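Side-chain contacts in NADP-dependent alcohol dehydrogenase (Entamoeba histolytica, PDB 2OUI), which probably catalyses the NADP-dependent interconversion of alcohols with aldehydes or ketones, using a zinc site and a nucleotide-binding Rossmann domain: residues E331-L336 against I345-R350; G176-M181 against V240-D245; A5-G8 against W14-K17; A27-L32 against A131-L136. The protein carries 1 engineered substitution. All coordinates share one frame; numbering follows the deposited sequence. Where two conformers were deposited one is given.

Contact 1: E331-L336 against I345-R350; sequences EDALML and IKPVVR
Ala-333 and Leu-336 on one side, Pro-347 and Val-349 on the other, seat the helix of a beta-alpha-beta unit on its second strand. The unit runs from strand 320-325 through helix 329-339 to strand 346-350. Its two strands are parallel neighbours in a mixed sheet, so the connecting helix must return against them, and segments 331-336 and 346-350 are accordingly antiparallel at 175°. Their axes come within 8.6 Å, a close fit for a helix on a sheet, and a residue as small as alanine suits the point of nearest approach. The Ala-333 CB methyl rests against Pro-347 CB at 4.0 Å, while the backbone O of Ala-333 lies 3.9 Å from Pro-347 CG. One helical turn further on, Leu-336 sends its CD1 methyl to Pro-347 CG, 4.0 Å away, the leucine and the ring passing each other in opposite directions. Proline is tolerable within this strand because the backbone bonds to strand 320-325 are made by Lys-346, Val-348 and Arg-350, leaving the missing N-H of Pro-347 outside that ladder. Its compact ring also touches His-322 and Pro-36. Lys-346 points to the other face, where NZ forms a salt bridge with Glu-60. The side-chain contacts between the segments are all apolar, and most of the touching residues are buried. A branched residue completes the set: Val-349 has CG1 anti to its backbone N (chi1 177°), which swings CG2 beside that N and to 4.0 Å from Ala-333 CB.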
loop_
_atom_site.group_PDB
_atom_site.type_symbol
_atom_site.label_atom_id
_atom_site.label_comp_id
_atom_site.label_asym_id
_atom_site.label_seq_id
_atom_site.Cartn_x
_atom_site.Cartn_y
_atom_site.Cartn_z
ATOM N N GLU A 331 -40.004 -14.585 -6.304
ATOM C CA GLU A 331 -40.220 -15.545 -5.228
ATOM C C GLU A 331 -39.705 -16.931 -5.612
ATOM O O GLU A 331 -38.945 -17.559 -4.848
ATOM C CB GLU A 331 -41.679 -15.596 -4.817
ATOM C CG GLU A 331 -41.913 -16.497 -3.623
ATOM C CD GLU A 331 -43.298 -16.317 -3.041
ATOM O OE1 GLU A 331 -44.228 -15.960 -3.801
ATOM O OE2 GLU A 331 -43.454 -16.537 -1.825
ATOM N N ASP A 332 -40.080 -17.385 -6.804
ATOM C CA ASP A 332 -39.556 -18.640 -7.364
ATOM C C ASP A 332 -38.036 -18.632 -7.419
ATOM O O ASP A 332 -37.387 -19.609 -7.007
ATOM C CB ASP A 332 -40.114 -18.872 -8.767
ATOM C CG ASP A 332 -41.623 -18.803 -8.817
ATOM O OD1 ASP A 332 -42.209 -17.738 -8.505
ATOM O OD2 ASP A 332 -42.226 -19.824 -9.195
ATOM N N ALA A 333 -37.467 -17.525 -7.904
ATOM C CA ALA A 333 -36.032 -17.403 -8.042
ATOM C C ALA A 333 -35.347 -17.466 -6.677
ATOM O O ALA A 333 -34.310 -18.121 -6.527
ATOM C CB ALA A 333 -35.664 -16.123 -8.756
ATOM N N LEU A 334 -35.916 -16.805 -5.672
ATOM C CA LEU A 334 -35.270 -16.823 -4.349
ATOM C C LEU A 334 -35.307 -18.231 -3.752
ATOM O O LEU A 334 -34.341 -18.668 -3.131
ATOM C CB LEU A 334 -35.909 -15.814 -3.388
ATOM C CG LEU A 334 -35.339 -15.743 -1.962
ATOM C CD1 LEU A 334 -33.838 -15.409 -1.923
ATOM C CD2 LEU A 334 -36.152 -14.747 -1.122
ATOM N N MET A 335 -36.409 -18.936 -3.964
ATOM C CA MET A 335 -36.553 -20.326 -3.481
ATOM C C MET A 335 -35.518 -21.299 -4.054
ATOM O O MET A 335 -35.110 -22.249 -3.370
ATOM C CB MET A 335 -37.961 -20.840 -3.717
ATOM C CG MET A 335 -39.012 -20.195 -2.824
ATOM S SD MET A 335 -38.555 -20.157 -1.073
ATOM C CE MET A 335 -40.167 -19.930 -0.347
ATOM N N LEU A 336 -35.078 -21.045 -5.288
ATOM C CA LEU A 336 -33.963 -21.782 -5.897
ATOM C C LEU A 336 -32.671 -21.608 -5.125
ATOM O O LEU A 336 -31.905 -22.558 -4.998
ATOM C CB LEU A 336 -33.718 -21.334 -7.348
ATOM C CG LEU A 336 -34.607 -21.854 -8.487
ATOM C CD1 LEU A 336 -34.202 -21.169 -9.797
ATOM C CD2 LEU A 336 -34.480 -23.356 -8.612
ATOM N N ILE A 345 -26.595 -21.883 -10.840
ATOM C CA ILE A 345 -25.583 -20.900 -10.450
ATOM C C ILE A 345 -26.367 -19.640 -10.043
ATOM O O ILE A 345 -26.498 -19.347 -8.862
ATOM C CB ILE A 345 -24.537 -20.615 -11.576
ATOM C CG1 ILE A 345 -23.800 -21.920 -11.946
ATOM C CG2 ILE A 345 -23.563 -19.493 -11.130
ATOM C CD1 ILE A 345 -22.851 -21.804 -13.136
ATOM N N LYS A 346 -26.969 -18.946 -11.008
ATOM C CA LYS A 346 -27.676 -17.707 -10.682
ATOM C C LYS A 346 -28.935 -17.564 -11.552
ATOM O O LYS A 346 -28.853 -17.692 -12.762
ATOM C CB LYS A 346 -26.704 -16.543 -10.910
ATOM C CG LYS A 346 -27.080 -15.249 -10.288
ATOM C CD LYS A 346 -26.836 -15.224 -8.798
ATOM C CE LYS A 346 -27.164 -13.824 -8.321
ATOM N NZ LYS A 346 -26.976 -13.656 -6.853
ATOM N N PRO A 347 -30.113 -17.367 -10.930
ATOM C CA PRO A 347 -31.309 -17.033 -11.701
ATOM C C PRO A 347 -31.416 -15.530 -11.939
ATOM O O PRO A 347 -30.861 -14.717 -11.181
ATOM C CB PRO A 347 -32.460 -17.480 -10.794
ATOM C CG PRO A 347 -31.818 -18.000 -9.505
ATOM C CD PRO A 347 -30.413 -17.460 -9.488
ATOM N N VAL A 348 -32.102 -15.168 -13.011
ATOM C CA VAL A 348 -32.429 -13.772 -13.268
ATOM C C VAL A 348 -33.886 -13.656 -13.659
ATOM O O VAL A 348 -34.459 -14.551 -14.282
ATOM C CB VAL A 348 -31.560 -13.094 -14.362
ATOM C CG1 VAL A 348 -30.176 -12.837 -13.856
ATOM C CG2 VAL A 348 -31.537 -13.904 -15.651
ATOM N N VAL A 349 -34.493 -12.549 -13.258
ATOM C CA VAL A 349 -35.879 -12.285 -13.574
ATOM C C VAL A 349 -35.918 -11.007 -14.396
ATOM O O VAL A 349 -35.357 -10.012 -13.993
ATOM C CB VAL A 349 -36.694 -12.059 -12.284
ATOM C CG1 VAL A 349 -38.152 -11.715 -12.609
ATOM C CG2 VAL A 349 -36.632 -13.304 -11.387
ATOM N N ARG A 350 -36.610 -11.043 -15.530
ATOM C CA ARG A 350 -36.768 -9.877 -16.381
ATOM C C ARG A 350 -38.184 -9.335 -16.195
ATOM O O ARG A 350 -39.149 -10.103 -16.140
ATOM C CB ARG A 350 -36.486 -10.253 -17.843
ATOM C CG ARG A 350 -36.329 -9.081 -18.826
ATOM C CD ARG A 350 -35.033 -8.218 -18.635
ATOM N NE ARG A 350 -34.854 -7.308 -19.777
ATOM C CZ ARG A 350 -35.552 -6.187 -19.982
ATOM N NH1 ARG A 350 -36.483 -5.774 -19.117
ATOM N NH2 ARG A 350 -35.321 -5.464 -21.071
#

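Contact 2: G176-M181 against V240-D245; sequences GPVGLM and VIAGGD. With NO3 (nitrate ion), chain F.
A flat nitrate ion, probably from the crystallisation liquor, lies at the N-terminal end of helix 177-188, against Pro-177 and Val-178. Val-178 CG2 lies over one face, 4.0 Å from the nitrate N, and the ring of Pro-177 comes up to the edge near O2, somewhat toward the opposite face, its CD 3.3 Å from O2. At the rim, Val-178 N donates to O2 over 2.8 Å at 162°, and Thr-38 OG1 is also hydrogen-bonded to the ion. A water donates to O2, accepts from Gly-179 N at 2.9 Å and donates to Ala-242 O at 2.7 Å, tying helix, anion and the loop just after strand 236-241 together. An anion at a helix start, where N-H groups point outward, is consistent with the phosphate-binding role of a Rossmann GxGxxG turn, here Gly-174, Gly-176 and Gly-179. Gly-176, the N-cap, presents no side chain to the anion. Gly-179 likewise lets the backbone come close: its CA sits 3.5 Å from Ala-242 CB, a small partner, and Val-178 CG1 flanks that methyl at 4.2 Å. Helix 177-188 follows strand 170-173, which pairs with strand 236-241 in the parallel sheet, and helix 148-161 covers Val-178 through Met-151 and Thr-154.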
loop_
_atom_site.group_PDB
_atom_site.type_symbol
_atom_site.label_atom_id
_atom_site.label_comp_id
_atom_site.label_asym_id
_atom_site.label_seq_id
_atom_site.Cartn_x
_atom_site.Cartn_y
_atom_site.Cartn_z
ATOM N N GLY A 176 -19.613 -20.905 -5.882
ATOM C CA GLY A 176 -20.923 -20.447 -6.322
ATOM C C GLY A 176 -20.675 -19.273 -7.261
ATOM O O GLY A 176 -19.546 -19.017 -7.668
ATOM N N PRO A 177 -21.723 -18.522 -7.602
ATOM C CA PRO A 177 -21.524 -17.375 -8.496
ATOM C C PRO A 177 -20.488 -16.366 -7.988
ATOM O O PRO A 177 -19.758 -15.798 -8.799
ATOM C CB PRO A 177 -22.924 -16.736 -8.587
ATOM C CG PRO A 177 -23.693 -17.328 -7.442
ATOM C CD PRO A 177 -23.142 -18.702 -7.230
ATOM N N VAL A 178 -20.419 -16.122 -6.681
ATOM C CA VAL A 178 -19.404 -15.196 -6.147
ATOM C C VAL A 178 -18.015 -15.770 -6.340
ATOM O O VAL A 178 -17.129 -15.069 -6.823
ATOM C CB VAL A 178 -19.620 -14.833 -4.654
ATOM C CG1 VAL A 178 -18.433 -13.954 -4.064
ATOM C CG2 VAL A 178 -20.923 -14.059 -4.507
ATOM N N GLY A 179 -17.827 -17.034 -5.965
ATOM C CA GLY A 179 -16.514 -17.689 -6.142
ATOM C C GLY A 179 -16.041 -17.742 -7.586
ATOM O O GLY A 179 -14.838 -17.637 -7.874
ATOM N N LEU A 180 -16.971 -17.987 -8.502
ATOM C CA LEU A 180 -16.639 -17.992 -9.930
ATOM C C LEU A 180 -16.106 -16.626 -10.328
ATOM O O LEU A 180 -15.176 -16.519 -11.145
ATOM C CB LEU A 180 -17.864 -18.370 -10.773
ATOM C CG LEU A 180 -18.345 -19.828 -10.702
ATOM C CD1 LEU A 180 -19.653 -20.015 -11.491
ATOM C CD2 LEU A 180 -17.279 -20.726 -11.269
ATOM N N MET A 181 -16.699 -15.577 -9.755
ATOM C CA MET A 181 -16.244 -14.224 -10.037
ATOM C C MET A 181 -14.925 -13.936 -9.331
ATOM O O MET A 181 -14.147 -13.131 -9.815
ATOM C CB MET A 181 -17.316 -13.163 -9.753
ATOM C CG MET A 181 -18.471 -13.167 -10.799
ATOM S SD MET A 181 -17.809 -12.765 -12.446
ATOM C CE MET A 181 -17.714 -14.348 -13.289
ATOM N N VAL A 240 -8.647 -16.957 -1.640
ATOM C CA VAL A 240 -9.936 -16.248 -1.563
ATOM C C VAL A 240 -10.952 -17.232 -0.991
ATOM O O VAL A 240 -10.996 -18.405 -1.384
ATOM C CB VAL A 240 -10.439 -15.782 -2.965
ATOM C CG1 VAL A 240 -11.777 -15.065 -2.820
ATOM C CG2 VAL A 240 -9.408 -14.877 -3.668
ATOM N N ILE A 241 -11.735 -16.774 -0.016
ATOM C CA ILE A 241 -12.799 -17.593 0.542
ATOM C C ILE A 241 -14.101 -16.971 0.074
ATOM O O ILE A 241 -14.379 -15.799 0.351
ATOM C CB ILE A 241 -12.785 -17.647 2.083
ATOM C CG1 ILE A 241 -11.484 -18.274 2.595
ATOM C CG2 ILE A 241 -13.976 -18.454 2.557
ATOM C CD1 ILE A 241 -11.349 -18.256 4.108
ATOM N N ALA A 242 -14.863 -17.743 -0.696
ATOM C CA ALA A 242 -16.098 -17.257 -1.293
ATOM C C ALA A 242 -17.270 -18.190 -1.028
ATOM O O ALA A 242 -18.317 -18.096 -1.674
ATOM C CB ALA A 242 -15.909 -17.020 -2.786
ATOM N N GLY A 243 -17.113 -19.058 -0.042
ATOM C CA GLY A 243 -18.178 -19.982 0.324
ATOM C C GLY A 243 -17.709 -20.805 1.494
ATOM O O GLY A 243 -16.653 -20.528 2.063
ATOM N N GLY A 244 -18.494 -21.806 1.873
ATOM C CA GLY A 244 -18.142 -22.668 2.993
ATOM C C GLY A 244 -18.735 -22.147 4.286
ATOM O O GLY A 244 -19.777 -21.497 4.286
ATOM N N ASP A 245 -18.065 -22.434 5.393
ATOM C CA ASP A 245 -18.570 -22.045 6.704
ATOM C C ASP A 245 -17.439 -21.487 7.557
ATOM O O ASP A 245 -16.381 -21.183 7.021
ATOM C CB ASP A 245 -19.283 -23.231 7.372
ATOM C CG ASP A 245 -18.387 -24.430 7.556
ATOM O OD1 ASP A 245 -17.160 -24.333 7.506
ATOM O OD2 ASP A 245 -18.998 -25.578 7.783
HETATM N N NO3 F . -22.714 -17.563 -3.555
HETATM O O1 NO3 F . -24.054 -17.184 -3.742
HETATM O O2 NO3 F . -21.799 -17.374 -4.567
HETATM O O3 NO3 F . -22.287 -18.137 -2.352
HETATM O O HOH W 1 -19.404 -18.563 -4.065
#

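Contact 3: A5-G8 against W14-K17; sequences AMLG and WIEK
Ile-15 reaches diagonally along the hairpin to Ala-5 and Leu-7 and touches each with a different branch. With chi1 at 64°, its CG1 is held between the backbone N and the carbonyl carbon, and the extended chi2 of 172° carries CD1 out to Ala-5 CB at 3.5 Å. CG1 itself is 3.8 Å from the same methyl, so the ethyl arm lies alongside the alanine, whose small size leaves room for it. The other branch, Ile-15 CG2, meets Leu-7 CD2 at 3.5 Å, tighter than usual for two carbons. Leucine and isoleucine run past each other in opposite directions here. Although the CB of Leu-7 does not head for the partner strand, its CG lies anti to the carbonyl carbon (chi1 -52°) and brings CD2 within reach of Ile-15 CG2. A beta-branched residue thus covers two partners on one face. The strands 2-8 and 11-16 form this antiparallel hairpin, with backbone bonds pairing Ala-5 with Gly-13 and Ile-15 with Gly-3. Asp-54, just before strand 55-56, touches both Leu-7 and Ile-15; that strand borders 2-8 on the side away from 11-16, and Met-6 turns from the contact to pack on helix 38-46.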
loop_
_atom_site.group_PDB
_atom_site.type_symbol
_atom_site.label_atom_id
_atom_site.label_comp_id
_atom_site.label_asym_id
_atom_site.label_seq_id
_atom_site.Cartn_x
_atom_site.Cartn_y
_atom_site.Cartn_z
ATOM N N ALA A 5 -41.190 -9.687 0.852
ATOM C CA ALA A 5 -40.564 -9.311 2.131
ATOM C C ALA A 5 -40.201 -10.479 3.051
ATOM O O ALA A 5 -40.798 -11.554 2.955
ATOM C CB ALA A 5 -41.467 -8.359 2.899
ATOM N N MET A 6 -39.225 -10.243 3.939
ATOM C CA MET A 6 -38.986 -11.092 5.108
ATOM C C MET A 6 -39.978 -10.640 6.158
ATOM O O MET A 6 -39.895 -9.509 6.654
ATOM C CB MET A 6 -37.571 -10.879 5.642
ATOM C CG MET A 6 -37.287 -11.615 6.946
ATOM S SD MET A 6 -35.543 -11.419 7.330
ATOM C CE MET A 6 -35.506 -12.296 8.898
ATOM N N LEU A 7 -40.931 -11.507 6.477
ATOM C CA LEU A 7 -41.967 -11.178 7.436
ATOM C C LEU A 7 -41.513 -11.515 8.855
ATOM O O LEU A 7 -42.025 -10.968 9.833
ATOM C CB LEU A 7 -43.237 -11.933 7.093
ATOM C CG LEU A 7 -43.739 -11.811 5.654
ATOM C CD1 LEU A 7 -44.971 -12.664 5.454
ATOM C CD2 LEU A 7 -44.016 -10.364 5.317
ATOM N N GLY A 8 -40.563 -12.430 8.953
ATOM C CA GLY A 8 -39.986 -12.838 10.229
ATOM C C GLY A 8 -38.928 -13.859 9.890
ATOM O O GLY A 8 -38.843 -14.288 8.737
ATOM N N TRP A 14 -45.515 -11.685 -0.047
ATOM C CA TRP A 14 -45.777 -10.393 -0.670
ATOM C C TRP A 14 -46.548 -9.481 0.279
ATOM O O TRP A 14 -47.540 -9.895 0.880
ATOM C CB TRP A 14 -46.553 -10.589 -1.984
ATOM C CG TRP A 14 -45.710 -11.313 -2.978
ATOM C CD1 TRP A 14 -45.618 -12.667 -3.147
ATOM C CD2 TRP A 14 -44.768 -10.725 -3.898
ATOM N NE1 TRP A 14 -44.697 -12.959 -4.138
ATOM C CE2 TRP A 14 -44.159 -11.796 -4.613
ATOM C CE3 TRP A 14 -44.407 -9.398 -4.215
ATOM C CZ2 TRP A 14 -43.181 -11.587 -5.614
ATOM C CZ3 TRP A 14 -43.427 -9.181 -5.222
ATOM C CH2 TRP A 14 -42.839 -10.280 -5.910
ATOM N N ILE A 15 -46.089 -8.241 0.391
ATOM C CA ILE A 15 -46.764 -7.217 1.194
ATOM C C ILE A 15 -46.933 -5.923 0.389
ATOM O O ILE A 15 -46.350 -5.767 -0.688
ATOM C CB ILE A 15 -45.976 -6.914 2.510
ATOM C CG1 ILE A 15 -44.604 -6.324 2.201
ATOM C CG2 ILE A 15 -45.871 -8.189 3.383
ATOM C CD1 ILE A 15 -43.822 -5.815 3.404
ATOM N N GLU A 16 -47.721 -4.997 0.919
ATOM C CA GLU A 16 -47.908 -3.673 0.300
ATOM C C GLU A 16 -47.210 -2.630 1.167
ATOM O O GLU A 16 -47.319 -2.644 2.398
ATOM C CB GLU A 16 -49.388 -3.331 0.172
ATOM C CG GLU A 16 -50.191 -4.277 -0.709
ATOM C CD GLU A 16 -50.116 -3.931 -2.190
ATOM O OE1 GLU A 16 -49.402 -2.964 -2.566
ATOM O OE2 GLU A 16 -50.788 -4.634 -2.986
ATOM N N LYS A 17 -46.459 -1.752 0.515
ATOM C CA LYS A 17 -45.717 -0.699 1.179
ATOM C C LYS A 17 -46.000 0.580 0.393
ATOM O O LYS A 17 -46.350 0.529 -0.798
ATOM C CB LYS A 17 -44.214 -1.014 1.212
ATOM C CG LYS A 17 -43.869 -2.272 2.010
ATOM C CD LYS A 17 -42.487 -2.241 2.635
ATOM C CE LYS A 17 -42.553 -1.947 4.129
ATOM N NZ LYS A 17 -41.190 -1.901 4.692
#

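Contact 4: A27-L32 against A131-L136; sequences ALVRPL and ANLALL
Leu-133 meets Ala-27 and Val-29 inside the GroES-like domain of this dehydrogenase, where a helix end and a short strand pack against one face of strand 27-34. The second segment starts on helix 129-132. Ala-131, in its last turn, lies at a subunit interface: its O accepts a hydrogen bond from Gln-96 NE2 of a second subunit. Asn-132 follows, and its amide is well suited to a buried helix end because it can both give and take: OD1 accepts from Trp-90 NE1, while ND2 donates to the backbone O atoms of Asn-127 and Pro-88. Leu-133 is the first residue to leave helical angles, and here the chain touches strand 27-34. The nearest CA atoms, those of Ala-27 and Leu-133, are still 9.1 Å apart, a gap that a long apolar side chain can fill. An extended chi2 of 175° takes the CD1 methyl outward, so that this one atom makes both contacts and reaches Ala-27 CB at 4.3 Å. Val-126, Ile-65, Val-81 and Val-83 also touch Leu-133, giving the leucine an apolar setting among the strands of the mixed sheet. Beyond it, residues 134-135 form a strand antiparallel to strand 80-83, and Leu-136 packs on Ile-82 of that strand. Ala-27 and Val-29, two apart on one strand, offer the same face to the leucine, and the second of them meets it through Val-29 CG2, 4.1 Å from Leu-133 CD1.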
loop_
_atom_site.group_PDB
_atom_site.type_symbol
_atom_site.label_atom_id
_atom_site.label_comp_id
_atom_site.label_asym_id
_atom_site.label_seq_id
_atom_site.Cartn_x
_atom_site.Cartn_y
_atom_site.Cartn_z
ATOM N N ALA A 27 -33.329 8.961 -5.844
ATOM C CA ALA A 27 -34.100 8.568 -7.041
ATOM C C ALA A 27 -35.006 7.409 -6.701
ATOM O O ALA A 27 -34.688 6.599 -5.833
ATOM C CB ALA A 27 -33.168 8.184 -8.190
ATOM N N LEU A 28 -36.146 7.338 -7.373
ATOM C CA LEU A 28 -36.997 6.174 -7.293
ATOM C C LEU A 28 -36.806 5.386 -8.578
ATOM O O LEU A 28 -36.758 5.975 -9.660
ATOM C CB LEU A 28 -38.462 6.574 -7.135
ATOM C CG LEU A 28 -38.819 7.395 -5.882
ATOM C CD1 LEU A 28 -40.319 7.555 -5.806
ATOM C CD2 LEU A 28 -38.293 6.715 -4.586
ATOM N N VAL A 29 -36.720 4.059 -8.453
ATOM C CA VAL A 29 -36.327 3.193 -9.563
ATOM C C VAL A 29 -37.300 2.011 -9.672
ATOM O O VAL A 29 -37.695 1.434 -8.649
ATOM C CB VAL A 29 -34.851 2.668 -9.336
ATOM C CG1 VAL A 29 -34.393 1.730 -10.469
ATOM C CG2 VAL A 29 -33.879 3.819 -9.200
ATOM N N ARG A 30 -37.701 1.658 -10.898
ATOM C CA ARG A 30 -38.480 0.429 -11.124
ATOM C C ARG A 30 -37.559 -0.647 -11.697
ATOM O O ARG A 30 -36.664 -0.333 -12.500
ATOM C CB ARG A 30 -39.677 0.708 -12.054
ATOM C CG ARG A 30 -39.317 1.028 -13.492
ATOM C CD ARG A 30 -40.625 1.346 -14.294
ATOM N NE ARG A 30 -40.387 1.632 -15.707
ATOM C CZ ARG A 30 -41.334 1.994 -16.570
ATOM N NH1 ARG A 30 -42.588 2.135 -16.160
ATOM N NH2 ARG A 30 -41.030 2.216 -17.851
ATOM N N PRO A 31 -37.713 -1.920 -11.248
ATOM C CA PRO A 31 -36.780 -2.960 -11.733
ATOM C C PRO A 31 -37.035 -3.426 -13.165
ATOM O O PRO A 31 -38.203 -3.610 -13.554
ATOM C CB PRO A 31 -37.056 -4.138 -10.786
ATOM C CG PRO A 31 -38.518 -3.992 -10.413
ATOM C CD PRO A 31 -38.688 -2.465 -10.275
ATOM N N LEU A 32 -35.947 -3.638 -13.916
ATOM C CA LEU A 32 -35.970 -4.217 -15.268
ATOM C C LEU A 32 -35.374 -5.619 -15.280
ATOM O O LEU A 32 -35.763 -6.440 -16.074
ATOM C CB LEU A 32 -35.162 -3.363 -16.238
ATOM C CG LEU A 32 -35.635 -1.938 -16.535
ATOM C CD1 LEU A 32 -34.621 -1.299 -17.457
ATOM C CD2 LEU A 32 -37.023 -1.962 -17.161
ATOM N N ALA A 131 -24.422 9.651 -7.049
ATOM C CA ALA A 131 -23.193 8.995 -6.636
ATOM C C ALA A 131 -23.336 7.473 -6.764
ATOM O O ALA A 131 -22.360 6.777 -7.008
ATOM C CB ALA A 131 -22.885 9.356 -5.199
ATOM N N ASN A 132 -24.556 6.962 -6.609
ATOM C CA ASN A 132 -24.778 5.536 -6.475
ATOM C C ASN A 132 -25.363 4.774 -7.669
ATOM O O ASN A 132 -25.461 3.561 -7.602
ATOM C CB ASN A 132 -25.617 5.260 -5.221
ATOM C CG ASN A 132 -24.809 5.443 -3.968
ATOM O OD1 ASN A 132 -23.630 5.107 -3.956
ATOM N ND2 ASN A 132 -25.416 6.008 -2.924
ATOM N N LEU A 133 -25.747 5.466 -8.745
ATOM C CA LEU A 133 -26.294 4.776 -9.926
ATOM C C LEU A 133 -25.436 5.004 -11.189
ATOM O O LEU A 133 -25.108 6.148 -11.519
ATOM C CB LEU A 133 -27.727 5.257 -10.190
ATOM C CG LEU A 133 -28.736 4.843 -9.099
ATOM C CD1 LEU A 133 -30.093 5.468 -9.372
ATOM C CD2 LEU A 133 -28.835 3.324 -8.960
ATOM N N ALA A 134 -25.073 3.909 -11.863
ATOM C CA ALA A 134 -24.315 3.977 -13.113
ATOM C C ALA A 134 -25.311 3.841 -14.236
ATOM O O ALA A 134 -26.227 3.020 -14.157
ATOM C CB ALA A 134 -23.294 2.827 -13.185
ATOM N N LEU A 135 -25.148 4.626 -15.290
ATOM C CA LEU A 135 -25.960 4.383 -16.490
ATOM C C LEU A 135 -25.647 3.016 -17.117
ATOM O O LEU A 135 -24.485 2.622 -17.176
ATOM C CB LEU A 135 -25.767 5.517 -17.518
ATOM C CG LEU A 135 -26.294 6.916 -17.129
ATOM C CD1 LEU A 135 -25.965 7.917 -18.238
ATOM C CD2 LEU A 135 -27.801 6.927 -16.796
ATOM N N LEU A 136 -26.680 2.293 -17.573
ATOM C CA LEU A 136 -26.506 1.007 -18.257
ATOM C C LEU A 136 -25.914 1.234 -19.654
ATOM O O LEU A 136 -26.554 1.871 -20.480
ATOM C CB LEU A 136 -27.849 0.276 -18.378
ATOM C CG LEU A 136 -27.876 -1.081 -19.117
ATOM C CD1 LEU A 136 -27.041 -2.161 -18.417
ATOM C CD2 LEU A 136 -29.320 -1.555 -19.338
#

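Contact 1 is the hub, touching each of the other three. Toward contact 2, whose centre is 18 Å away, Ile-345 O packs on Pro-177 CG at 3.7 Å, so the start of strand 346-350 adjoins the glycine-rich helix start that probably faces the cofactor. Toward contact 3, Glu-331 OE1 and Trp-14 NE1 are 3.1 Å apart, a probable hydrogen bond between helix 329-339 and the hairpin. Contact 4 shares a sheet with contact 1, and Arg-350 NH1 probably bonds Leu-32 O over 3.2 Å. The zinc ion, held by Cys-37, His-59 and Asp-150, is about 11 Å from the side chain of Pro-347. Contacts 2 and 4 remain about 15 Å apart at their nearest atoms.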